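Local atomic coordinates of hydrolase, haloacid dehalogenase-like family (Chlorobaculum tepidum, PDB entry 2HCF), a protein that probably acts as a magnesium-dependent hydrolase of the haloacid dehalogenase family, its substrate not established. Residues T5-D10 with V111-L116; L101-S106 with D134-F139; S171-I176 with L189-I194. One frame throughout, in Å; residues are numbered along the deposited sequence. Where two conformers were deposited one is given.

Overall arrangement
All three contacts build one Rossmann-like core, a parallel sheet with the strand order 140-141, 111-116, 5-9, 173-177, 192-196, 213-215. Contact 1 pairs two middle strands, and contact 3 adds the next two; L8 binds V174 and I176 through its backbone, and the two contact centres lie about 10 Å apart. Contact 2 sets helix 98-106 against the loop 134-139 over one face of the sheet, its centre about 8 Å from that of contact 1 and about 17 Å from that of contact 3. Along the chain contacts 1 and 2 interleave, whereas contact 3 follows both. The sheet thus brings distant segments together behind the magnesium site, which D10 reaches from the end of strand 5-9.

Contact 1: residues T5-D10 with V111-L116. With MG (magnesium ion), chain B.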
loop_
_atom_site.group_PDB
_atom_site.type_symbol
_atom_site.label_atom_id
_atom_site.label_comp_id
_atom_site.label_asym_id
_atom_site.label_seq_id
_atom_site.Cartn_x
_atom_site.Cartn_y
_atom_site.Cartn_z
ATOM N N THR A 5 9.897 -16.381 -6.416
ATOM C CA THR A 5 9.984 -15.002 -5.875
ATOM C C THR A 5 8.634 -14.429 -5.434
ATOM O O THR A 5 7.624 -14.585 -6.120
ATOM C CB THR A 5 10.599 -14.068 -6.901
ATOM O OG1 THR A 5 11.954 -14.474 -7.117
ATOM C CG2 THR A 5 10.610 -12.616 -6.421
ATOM N N LEU A 6 8.660 -13.774 -4.274
ATOM C CA LEU A 6 7.506 -13.126 -3.667
ATOM C C LEU A 6 7.659 -11.621 -3.898
ATOM O O LEU A 6 8.642 -11.012 -3.457
ATOM C CB LEU A 6 7.433 -13.436 -2.158
ATOM C CG LEU A 6 6.354 -12.679 -1.364
ATOM C CD1 LEU A 6 4.997 -12.964 -1.933
ATOM C CD2 LEU A 6 6.332 -12.973 0.110
ATOM N N VAL A 7 6.696 -11.040 -4.602
ATOM C CA VAL A 7 6.743 -9.639 -4.924
ATOM C C VAL A 7 5.519 -8.895 -4.349
ATOM O O VAL A 7 4.378 -9.130 -4.761
ATOM C CB VAL A 7 6.804 -9.431 -6.457
ATOM C CG1 VAL A 7 7.097 -7.976 -6.765
ATOM C CG2 VAL A 7 7.871 -10.326 -7.074
ATOM N N LEU A 8 5.799 -7.950 -3.465
ATOM C CA LEU A 8 4.775 -7.234 -2.711
ATOM C C LEU A 8 4.787 -5.753 -3.099
ATOM O O LEU A 8 5.809 -5.079 -3.022
ATOM C CB LEU A 8 5.015 -7.426 -1.208
ATOM C CG LEU A 8 5.005 -8.865 -0.682
ATOM C CD1 LEU A 8 5.457 -8.878 0.763
ATOM C CD2 LEU A 8 3.640 -9.511 -0.821
ATOM N N PHE A 9 3.629 -5.259 -3.507
ATOM C CA PHE A 9 3.438 -3.905 -4.024
ATOM C C PHE A 9 2.563 -3.088 -3.089
ATOM O O PHE A 9 1.463 -3.544 -2.651
ATOM C CB PHE A 9 2.677 -3.948 -5.351
ATOM C CG PHE A 9 3.535 -4.231 -6.572
ATOM C CD1 PHE A 9 4.143 -3.184 -7.261
ATOM C CD2 PHE A 9 3.650 -5.524 -7.093
ATOM C CE1 PHE A 9 4.899 -3.429 -8.399
ATOM C CE2 PHE A 9 4.401 -5.772 -8.215
ATOM C CZ PHE A 9 5.028 -4.715 -8.871
ATOM N N ASP A 10 3.055 -1.889 -2.793
ATOM C CA ASP A 10 2.252 -0.759 -2.305
ATOM C C ASP A 10 1.288 -0.262 -3.387
ATOM O O ASP A 10 1.535 -0.502 -4.543
ATOM C CB ASP A 10 3.228 0.345 -1.933
ATOM C CG ASP A 10 2.536 1.583 -1.397
ATOM O OD1 ASP A 10 1.874 1.433 -0.351
ATOM O OD2 ASP A 10 2.694 2.678 -2.008
ATOM N N VAL A 111 6.551 -16.555 -9.895
ATOM C CA VAL A 111 6.273 -15.310 -9.187
ATOM C C VAL A 111 4.939 -15.399 -8.449
ATOM O O VAL A 111 3.933 -15.808 -9.023
ATOM C CB VAL A 111 6.214 -14.111 -10.156
ATOM C CG1 VAL A 111 5.807 -12.792 -9.419
ATOM C CG2 VAL A 111 7.532 -13.923 -10.841
ATOM N N LEU A 112 4.936 -15.012 -7.173
ATOM C CA LEU A 112 3.670 -14.793 -6.464
ATOM C C LEU A 112 3.488 -13.300 -6.213
ATOM O O LEU A 112 4.323 -12.675 -5.578
ATOM C CB LEU A 112 3.637 -15.533 -5.136
ATOM C CG LEU A 112 2.408 -15.225 -4.278
ATOM C CD1 LEU A 112 1.112 -15.628 -4.968
ATOM C CD2 LEU A 112 2.550 -15.900 -2.949
ATOM N N LEU A 113 2.399 -12.722 -6.690
ATOM C CA LEU A 113 2.164 -11.282 -6.448
ATOM C C LEU A 113 1.261 -11.090 -5.237
ATOM O O LEU A 113 0.291 -11.828 -5.069
ATOM C CB LEU A 113 1.517 -10.603 -7.638
ATOM C CG LEU A 113 2.375 -10.225 -8.846
ATOM C CD1 LEU A 113 1.417 -9.867 -9.958
ATOM C CD2 LEU A 113 3.269 -9.067 -8.543
ATOM N N GLY A 114 1.603 -10.115 -4.393
ATOM C CA GLY A 114 0.730 -9.696 -3.304
ATOM C C GLY A 114 0.789 -8.185 -3.030
ATOM O O GLY A 114 1.660 -7.468 -3.545
ATOM N N LEU A 115 -0.144 -7.710 -2.207
ATOM C CA LEU A 115 -0.217 -6.322 -1.842
ATOM C C LEU A 115 0.330 -6.188 -0.456
ATOM O O LEU A 115 0.091 -7.063 0.365
ATOM C CB LEU A 115 -1.653 -5.874 -1.823
ATOM C CG LEU A 115 -2.291 -5.883 -3.222
ATOM C CD1 LEU A 115 -3.752 -5.774 -3.078
ATOM C CD2 LEU A 115 -1.761 -4.703 -4.065
ATOM N N LEU A 116 1.043 -5.102 -0.195
ATOM C CA LEU A 116 1.443 -4.703 1.141
ATOM C C LEU A 116 1.207 -3.202 1.191
ATOM O O LEU A 116 1.981 -2.438 0.572
ATOM C CB LEU A 116 2.921 -5.011 1.406
ATOM C CG LEU A 116 3.305 -5.013 2.883
ATOM C CD1 LEU A 116 4.582 -5.772 3.114
ATOM C CD2 LEU A 116 3.451 -3.605 3.446
HETATM MG MG MG B . 2.669 4.579 -1.276
HETATM O O HOH W 1 0.955 4.313 -0.049
HETATM O O HOH W 2 2.549 6.797 -0.948
HETATM O O HOH W 3 3.670 3.898 0.403
#
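T5 starts the pairing of two parallel strands by accepting the backbone N-H of L112 at its O, and the pattern continues through V7 and F9 to L116. L6 lies side by side with L112, its CD1 4.0 Å from L112 CD2. V7 uses both backbone groups: its N binds L112 O at 3.0 Å in a nearly straight bond, and its O takes the N-H of G114. Its CG2 touches CG1 of V111. L8 turns to the other face, where its CD2 rests 3.8 Å from G114 CA and its CD1 meets CD1 of L116. F9 swings CG anti to its carbonyl carbon (chi1 -83°), bringing the ring edge to L113, whose CD2 lies in the ring plane 3.5 Å from F9 CE2. The N-H of L116 approaches F9 O from above the carbonyl plane. D10 then leaves the strand and binds magnesium through OD2 at 2.0 Å, an oxygen that T14 OG1 also hydrogen-bonds; metal-bound water 1 donates to OD1, R149 forms a salt bridge to it, and D12 and D178 complete the protein ligands. At the end of a central Rossmann-like strand, D10 with D12 and T14 is consistent with the DxDx(T/V) motif of haloacid dehalogenase-like enzymes. Helix 98-106 packs on F9 and L113, helix 152-164 on L6, L8, L112 and L116, and strand 173-177 borders strand 5-9 along its other edge.

Contact 2: residues L101-S106 with D134-F139; sequences LLDALS and DHYFPF
L102 of helix 98-106 packs against the rings of Y136 and F137, joining a helix of the Rossmann-like fold to the loop that precedes strand 140-141. A type I beta turn from D134 to F137, closed by the bond from F137 N to D134 O, carries Y136 toward the helix. The tight part is a CH-pi contact: CB of L102 stands 3.7 Å from the centroid of the Y136 ring and only 3° off its normal. H135 lies over the opposite face of that ring, its CE1 above the centre, and the phenol is thereby sandwiched between a leucine and an imidazole. Both methyls of L102 serve the aromatic pair: CD1 is 3.7 Å from Y136 CD2, and CD2 is 3.7 Å from F137 CZ. L102 and F137 are buried here, and F9 of strand 5-9 touches both.

The outer end is looser and faces solvent, where D103 and S106 are exposed. There the D103 carboxylate lies near the phenol end of Y136, the two planes 54° apart; their modelled approach is too close to support a bond assignment. S106 meets the ring edge, its OG in the ring plane and 3.5 Å from Y136 CD1. That hydroxyl also donates to L102 O at 2.9 Å, and S106 N reaches the same oxygen from the opposite face of its carbonyl plane.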
loop_
_atom_site.group_PDB
_atom_site.type_symbol
_atom_site.label_atom_id
_atom_site.label_comp_id
_atom_site.label_asym_id
_atom_site.label_seq_id
_atom_site.Cartn_x
_atom_site.Cartn_y
_atom_site.Cartn_z
ATOM N N LEU A 101 3.754 -3.993 -16.391
ATOM C CA LEU A 101 4.626 -4.641 -15.423
ATOM C C LEU A 101 3.890 -5.791 -14.724
ATOM O O LEU A 101 4.443 -6.870 -14.504
ATOM C CB LEU A 101 5.104 -3.623 -14.380
ATOM C CG LEU A 101 5.989 -4.154 -13.246
ATOM C CD1 LEU A 101 7.238 -4.842 -13.785
ATOM C CD2 LEU A 101 6.366 -3.050 -12.257
ATOM N N LEU A 102 2.640 -5.544 -14.353
ATOM C CA LEU A 102 1.840 -6.538 -13.665
ATOM C C LEU A 102 1.532 -7.715 -14.596
ATOM O O LEU A 102 1.585 -8.849 -14.166
ATOM C CB LEU A 102 0.568 -5.901 -13.106
ATOM C CG LEU A 102 0.762 -4.924 -11.934
ATOM C CD1 LEU A 102 -0.541 -4.381 -11.423
ATOM C CD2 LEU A 102 1.518 -5.544 -10.786
ATOM N N ASP A 103 1.249 -7.457 -15.870
ATOM C CA ASP A 103 1.119 -8.537 -16.849
ATOM C C ASP A 103 2.376 -9.400 -16.953
ATOM O O ASP A 103 2.272 -10.616 -17.043
ATOM C CB ASP A 103 0.875 -7.975 -18.238
ATOM C CG ASP A 103 -0.525 -7.528 -18.441
ATOM O OD1 ASP A 103 -1.370 -7.860 -17.578
ATOM O OD2 ASP A 103 -0.788 -6.850 -19.473
ATOM N N ALA A 104 3.536 -8.748 -17.011
ATOM C CA ALA A 104 4.823 -9.425 -17.133
ATOM C C ALA A 104 5.103 -10.324 -15.931
ATOM O O ALA A 104 5.645 -11.413 -16.087
ATOM C CB ALA A 104 5.949 -8.405 -17.302
ATOM N N LEU A 105 4.746 -9.861 -14.729
ATOM C CA LEU A 105 4.956 -10.622 -13.512
ATOM C C LEU A 105 3.966 -11.756 -13.320
ATOM O O LEU A 105 4.338 -12.862 -12.907
ATOM C CB LEU A 105 4.894 -9.691 -12.295
ATOM C CG LEU A 105 6.084 -8.753 -12.199
ATOM C CD1 LEU A 105 5.759 -7.630 -11.242
ATOM C CD2 LEU A 105 7.372 -9.498 -11.761
ATOM N N SER A 106 2.704 -11.490 -13.621
ATOM C CA SER A 106 1.644 -12.415 -13.279
ATOM C C SER A 106 1.619 -13.626 -14.211
ATOM O O SER A 106 1.103 -14.668 -13.847
ATOM C CB SER A 106 0.297 -11.703 -13.295
ATOM O OG SER A 106 0.019 -11.228 -14.594
ATOM N N ASP A 134 -7.020 -5.143 -10.004
ATOM C CA ASP A 134 -7.168 -5.867 -8.723
ATOM C C ASP A 134 -6.922 -7.363 -8.910
ATOM O O ASP A 134 -6.383 -8.043 -8.015
ATOM C CB ASP A 134 -8.564 -5.609 -8.143
ATOM C CG ASP A 134 -8.832 -6.374 -6.850
ATOM O OD1 ASP A 134 -8.165 -6.085 -5.845
ATOM O OD2 ASP A 134 -9.713 -7.256 -6.832
ATOM N N HIS A 135 -7.362 -7.879 -10.062
ATOM C CA HIS A 135 -7.306 -9.309 -10.402
ATOM C C HIS A 135 -5.866 -9.897 -10.320
ATOM O O HIS A 135 -5.681 -11.108 -10.090
ATOM C CB HIS A 135 -7.969 -9.531 -11.778
ATOM C CG HIS A 135 -7.207 -8.922 -12.912
ATOM N ND1 HIS A 135 -6.159 -9.571 -13.525
ATOM C CD2 HIS A 135 -7.292 -7.701 -13.497
ATOM C CE1 HIS A 135 -5.634 -8.780 -14.444
ATOM N NE2 HIS A 135 -6.290 -7.632 -14.431
ATOM N N TYR A 136 -4.850 -9.051 -10.427
ATOM C CA TYR A 136 -3.470 -9.510 -10.322
ATOM C C TYR A 136 -3.050 -9.959 -8.905
ATOM O O TYR A 136 -2.028 -10.628 -8.741
ATOM C CB TYR A 136 -2.494 -8.399 -10.737
ATOM C CG TYR A 136 -2.557 -8.006 -12.173
ATOM C CD1 TYR A 136 -2.055 -8.842 -13.173
ATOM C CD2 TYR A 136 -3.128 -6.790 -12.553
ATOM C CE1 TYR A 136 -2.135 -8.468 -14.506
ATOM C CE2 TYR A 136 -3.194 -6.415 -13.871
ATOM C CZ TYR A 136 -2.700 -7.241 -14.837
ATOM O OH TYR A 136 -2.809 -6.840 -16.148
ATOM N N PHE A 137 -3.792 -9.564 -7.885
ATOM C CA PHE A 137 -3.322 -9.702 -6.505
ATOM C C PHE A 137 -4.186 -10.675 -5.664
ATOM O O PHE A 137 -5.229 -10.295 -5.130
ATOM C CB PHE A 137 -3.287 -8.338 -5.854
ATOM C CG PHE A 137 -2.367 -7.374 -6.539
ATOM C CD1 PHE A 137 -0.996 -7.444 -6.331
ATOM C CD2 PHE A 137 -2.870 -6.400 -7.392
ATOM C CE1 PHE A 137 -0.142 -6.557 -6.959
ATOM C CE2 PHE A 137 -2.031 -5.507 -8.030
ATOM C CZ PHE A 137 -0.651 -5.576 -7.801
ATOM N N PRO A 138 -3.741 -11.936 -5.535
ATOM C CA PRO A 138 -4.528 -12.942 -4.843
ATOM C C PRO A 138 -4.574 -12.808 -3.316
ATOM O O PRO A 138 -5.404 -13.447 -2.690
ATOM C CB PRO A 138 -3.841 -14.254 -5.276
ATOM C CG PRO A 138 -2.432 -13.872 -5.462
ATOM C CD PRO A 138 -2.456 -12.475 -6.007
ATOM N N PHE A 139 -3.679 -12.012 -2.709
ATOM C CA PHE A 139 -3.658 -11.859 -1.263
ATOM C C PHE A 139 -2.887 -10.606 -0.928
ATOM O O PHE A 139 -2.300 -9.989 -1.825
ATOM C CB PHE A 139 -2.969 -13.072 -0.584
ATOM C CG PHE A 139 -1.473 -12.998 -0.596
ATOM C CD1 PHE A 139 -0.783 -13.114 -1.769
ATOM C CD2 PHE A 139 -0.759 -12.746 0.564
ATOM C CE1 PHE A 139 0.588 -13.008 -1.805
ATOM C CE2 PHE A 139 0.618 -12.635 0.528
ATOM C CZ PHE A 139 1.285 -12.769 -0.631
#

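Contact 3: residues S171-I176 with L189-I194; sequences SQIVII and LDARSI
R192 folds its guanidinium over V174 and back to the chain at S171. The side chain bends at its third torsion (chi3 -77°), bringing NE to S171 O at 2.7 Å with that oxygen in the guanidinium plane; NH2 adds a weak bond to the same acceptor. CG2 of V174 sits over one guanidinium face, offset toward the rim and 3.2 Å from NH2. Beyond this pair, NH2 also bonds to I228 O at the end of helix 221-229. With an alanine here, S171 O and I228 O would probably lose their guanidinium donors, and the packing over V174 CG2 would be lost.

The other branch of V174 points along the same face to I194, where V174 CG1 and I194 CD1 are pressed to 3.5 Å, closer than usual for carbons. I194 then runs side by side with I176, its CB 4.0 Å from I176 CG1. Just before the strand, A191 points toward the other segment, its CB meeting I173 CG2 and I175 CD1, while I173 and L189 cross at about a right angle through their CD1 methyls. Three backbone bonds tie the strands, from R192 N to I173 O, I175 N to R192 O, and I194 N to I175 O. Strand 173-177, helix 180-187 and strand 192-196 together form a beta-alpha-beta unit, the repeating element of Rossmann-like folds.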
loop_
_atom_site.group_PDB
_atom_site.type_symbol
_atom_site.label_atom_id
_atom_site.label_comp_id
_atom_site.label_asym_id
_atom_site.label_seq_id
_atom_site.Cartn_x
_atom_site.Cartn_y
_atom_site.Cartn_z
ATOM N N SER A 171 16.440 -12.969 -0.049
ATOM C CA SER A 171 16.760 -12.533 -1.407
ATOM C C SER A 171 15.663 -12.858 -2.380
ATOM O O SER A 171 15.698 -12.360 -3.500
ATOM C CB SER A 171 18.028 -13.195 -1.920
ATOM O OG SER A 171 17.916 -14.613 -1.892
ATOM N N GLN A 172 14.736 -13.721 -1.968
ATOM C CA GLN A 172 13.547 -14.060 -2.783
ATOM C C GLN A 172 12.306 -13.191 -2.508
ATOM O O GLN A 172 11.262 -13.400 -3.098
ATOM C CB GLN A 172 13.182 -15.535 -2.568
ATOM C CG GLN A 172 14.153 -16.504 -3.176
ATOM C CD GLN A 172 13.888 -17.946 -2.753
ATOM O OE1 GLN A 172 13.337 -18.213 -1.690
ATOM N NE2 GLN A 172 14.303 -18.880 -3.586
ATOM N N ILE A 173 12.424 -12.230 -1.602
ATOM C CA ILE A 173 11.305 -11.370 -1.247
ATOM C C ILE A 173 11.593 -9.941 -1.708
ATOM O O ILE A 173 12.633 -9.376 -1.391
ATOM C CB ILE A 173 11.041 -11.349 0.272
ATOM C CG1 ILE A 173 10.878 -12.785 0.813
ATOM C CG2 ILE A 173 9.784 -10.470 0.576
ATOM C CD1 ILE A 173 11.048 -12.884 2.339
ATOM N N VAL A 174 10.655 -9.380 -2.458
ATOM C CA VAL A 174 10.804 -8.042 -3.033
ATOM C C VAL A 174 9.622 -7.178 -2.589
ATOM O O VAL A 174 8.448 -7.536 -2.792
ATOM C CB VAL A 174 10.885 -8.104 -4.582
ATOM C CG1 VAL A 174 11.015 -6.718 -5.181
ATOM C CG2 VAL A 174 12.049 -8.971 -5.009
ATOM N N ILE A 175 9.952 -6.057 -1.957
ATOM C CA ILE A 175 8.957 -5.137 -1.475
ATOM C C ILE A 175 9.081 -3.804 -2.188
ATOM O O ILE A 175 10.129 -3.167 -2.149
ATOM C CB ILE A 175 9.063 -4.991 0.028
ATOM C CG1 ILE A 175 8.435 -6.227 0.673
ATOM C CG2 ILE A 175 8.343 -3.764 0.527
ATOM C CD1 ILE A 175 8.862 -6.477 2.088
ATOM N N ILE A 176 7.992 -3.395 -2.837
ATOM C CA ILE A 176 8.010 -2.241 -3.735
ATOM C C ILE A 176 7.088 -1.117 -3.241
ATOM O O ILE A 176 5.882 -1.345 -2.986
ATOM C CB ILE A 176 7.601 -2.663 -5.169
ATOM C CG1 ILE A 176 8.567 -3.728 -5.694
ATOM C CG2 ILE A 176 7.554 -1.461 -6.111
ATOM C CD1 ILE A 176 8.016 -4.567 -6.849
ATOM N N LEU A 189 12.312 -8.150 7.040
ATOM C CA LEU A 189 12.579 -9.495 6.549
ATOM C C LEU A 189 13.936 -9.612 5.883
ATOM O O LEU A 189 14.217 -10.644 5.261
ATOM C CB LEU A 189 11.526 -9.852 5.520
ATOM C CG LEU A 189 10.054 -9.815 5.935
ATOM C CD1 LEU A 189 9.254 -10.230 4.718
ATOM C CD2 LEU A 189 9.770 -10.724 7.126
ATOM N N ASP A 190 14.761 -8.567 6.026
ATOM C CA ASP A 190 15.966 -8.371 5.200
ATOM C C ASP A 190 15.629 -8.573 3.717
ATOM O O ASP A 190 16.408 -9.146 2.951
ATOM C CB ASP A 190 17.109 -9.294 5.638
ATOM C CG ASP A 190 18.455 -8.931 4.987
ATOM O OD1 ASP A 190 18.619 -7.780 4.534
ATOM O OD2 ASP A 190 19.353 -9.801 4.935
ATOM N N ALA A 191 14.467 -8.075 3.308
ATOM C CA ALA A 191 14.010 -8.270 1.930
ATOM C C ALA A 191 14.654 -7.267 0.977
ATOM O O ALA A 191 15.302 -6.311 1.415
ATOM C CB ALA A 191 12.527 -8.159 1.863
ATOM N N ARG A 192 14.499 -7.510 -0.325
ATOM C CA ARG A 192 14.999 -6.579 -1.329
ATOM C C ARG A 192 13.954 -5.480 -1.523
ATOM O O ARG A 192 12.830 -5.762 -1.955
ATOM C CB ARG A 192 15.266 -7.309 -2.659
ATOM C CG ARG A 192 16.406 -8.322 -2.573
ATOM C CD ARG A 192 16.873 -8.831 -3.928
ATOM N NE ARG A 192 15.957 -9.825 -4.493
ATOM C CZ ARG A 192 15.308 -9.726 -5.648
ATOM N NH1 ARG A 192 15.396 -8.647 -6.425
ATOM N NH2 ARG A 192 14.530 -10.734 -6.014
ATOM N N SER A 193 14.317 -4.241 -1.223
ATOM C CA SER A 193 13.438 -3.105 -1.410
ATOM C C SER A 193 13.716 -2.488 -2.760
ATOM O O SER A 193 14.873 -2.305 -3.141
ATOM C CB SER A 193 13.578 -2.074 -0.295
ATOM O OG SER A 193 14.903 -1.638 -0.189
ATOM N N ILE A 194 12.642 -2.234 -3.514
ATOM C CA ILE A 194 12.732 -1.433 -4.722
ATOM C C ILE A 194 11.848 -0.207 -4.496
ATOM O O ILE A 194 10.646 -0.335 -4.307
ATOM C CB ILE A 194 12.257 -2.197 -5.987
ATOM C CG1 ILE A 194 13.171 -3.386 -6.329
ATOM C CG2 ILE A 194 12.147 -1.252 -7.193
ATOM C CD1 ILE A 194 12.474 -4.372 -7.308
#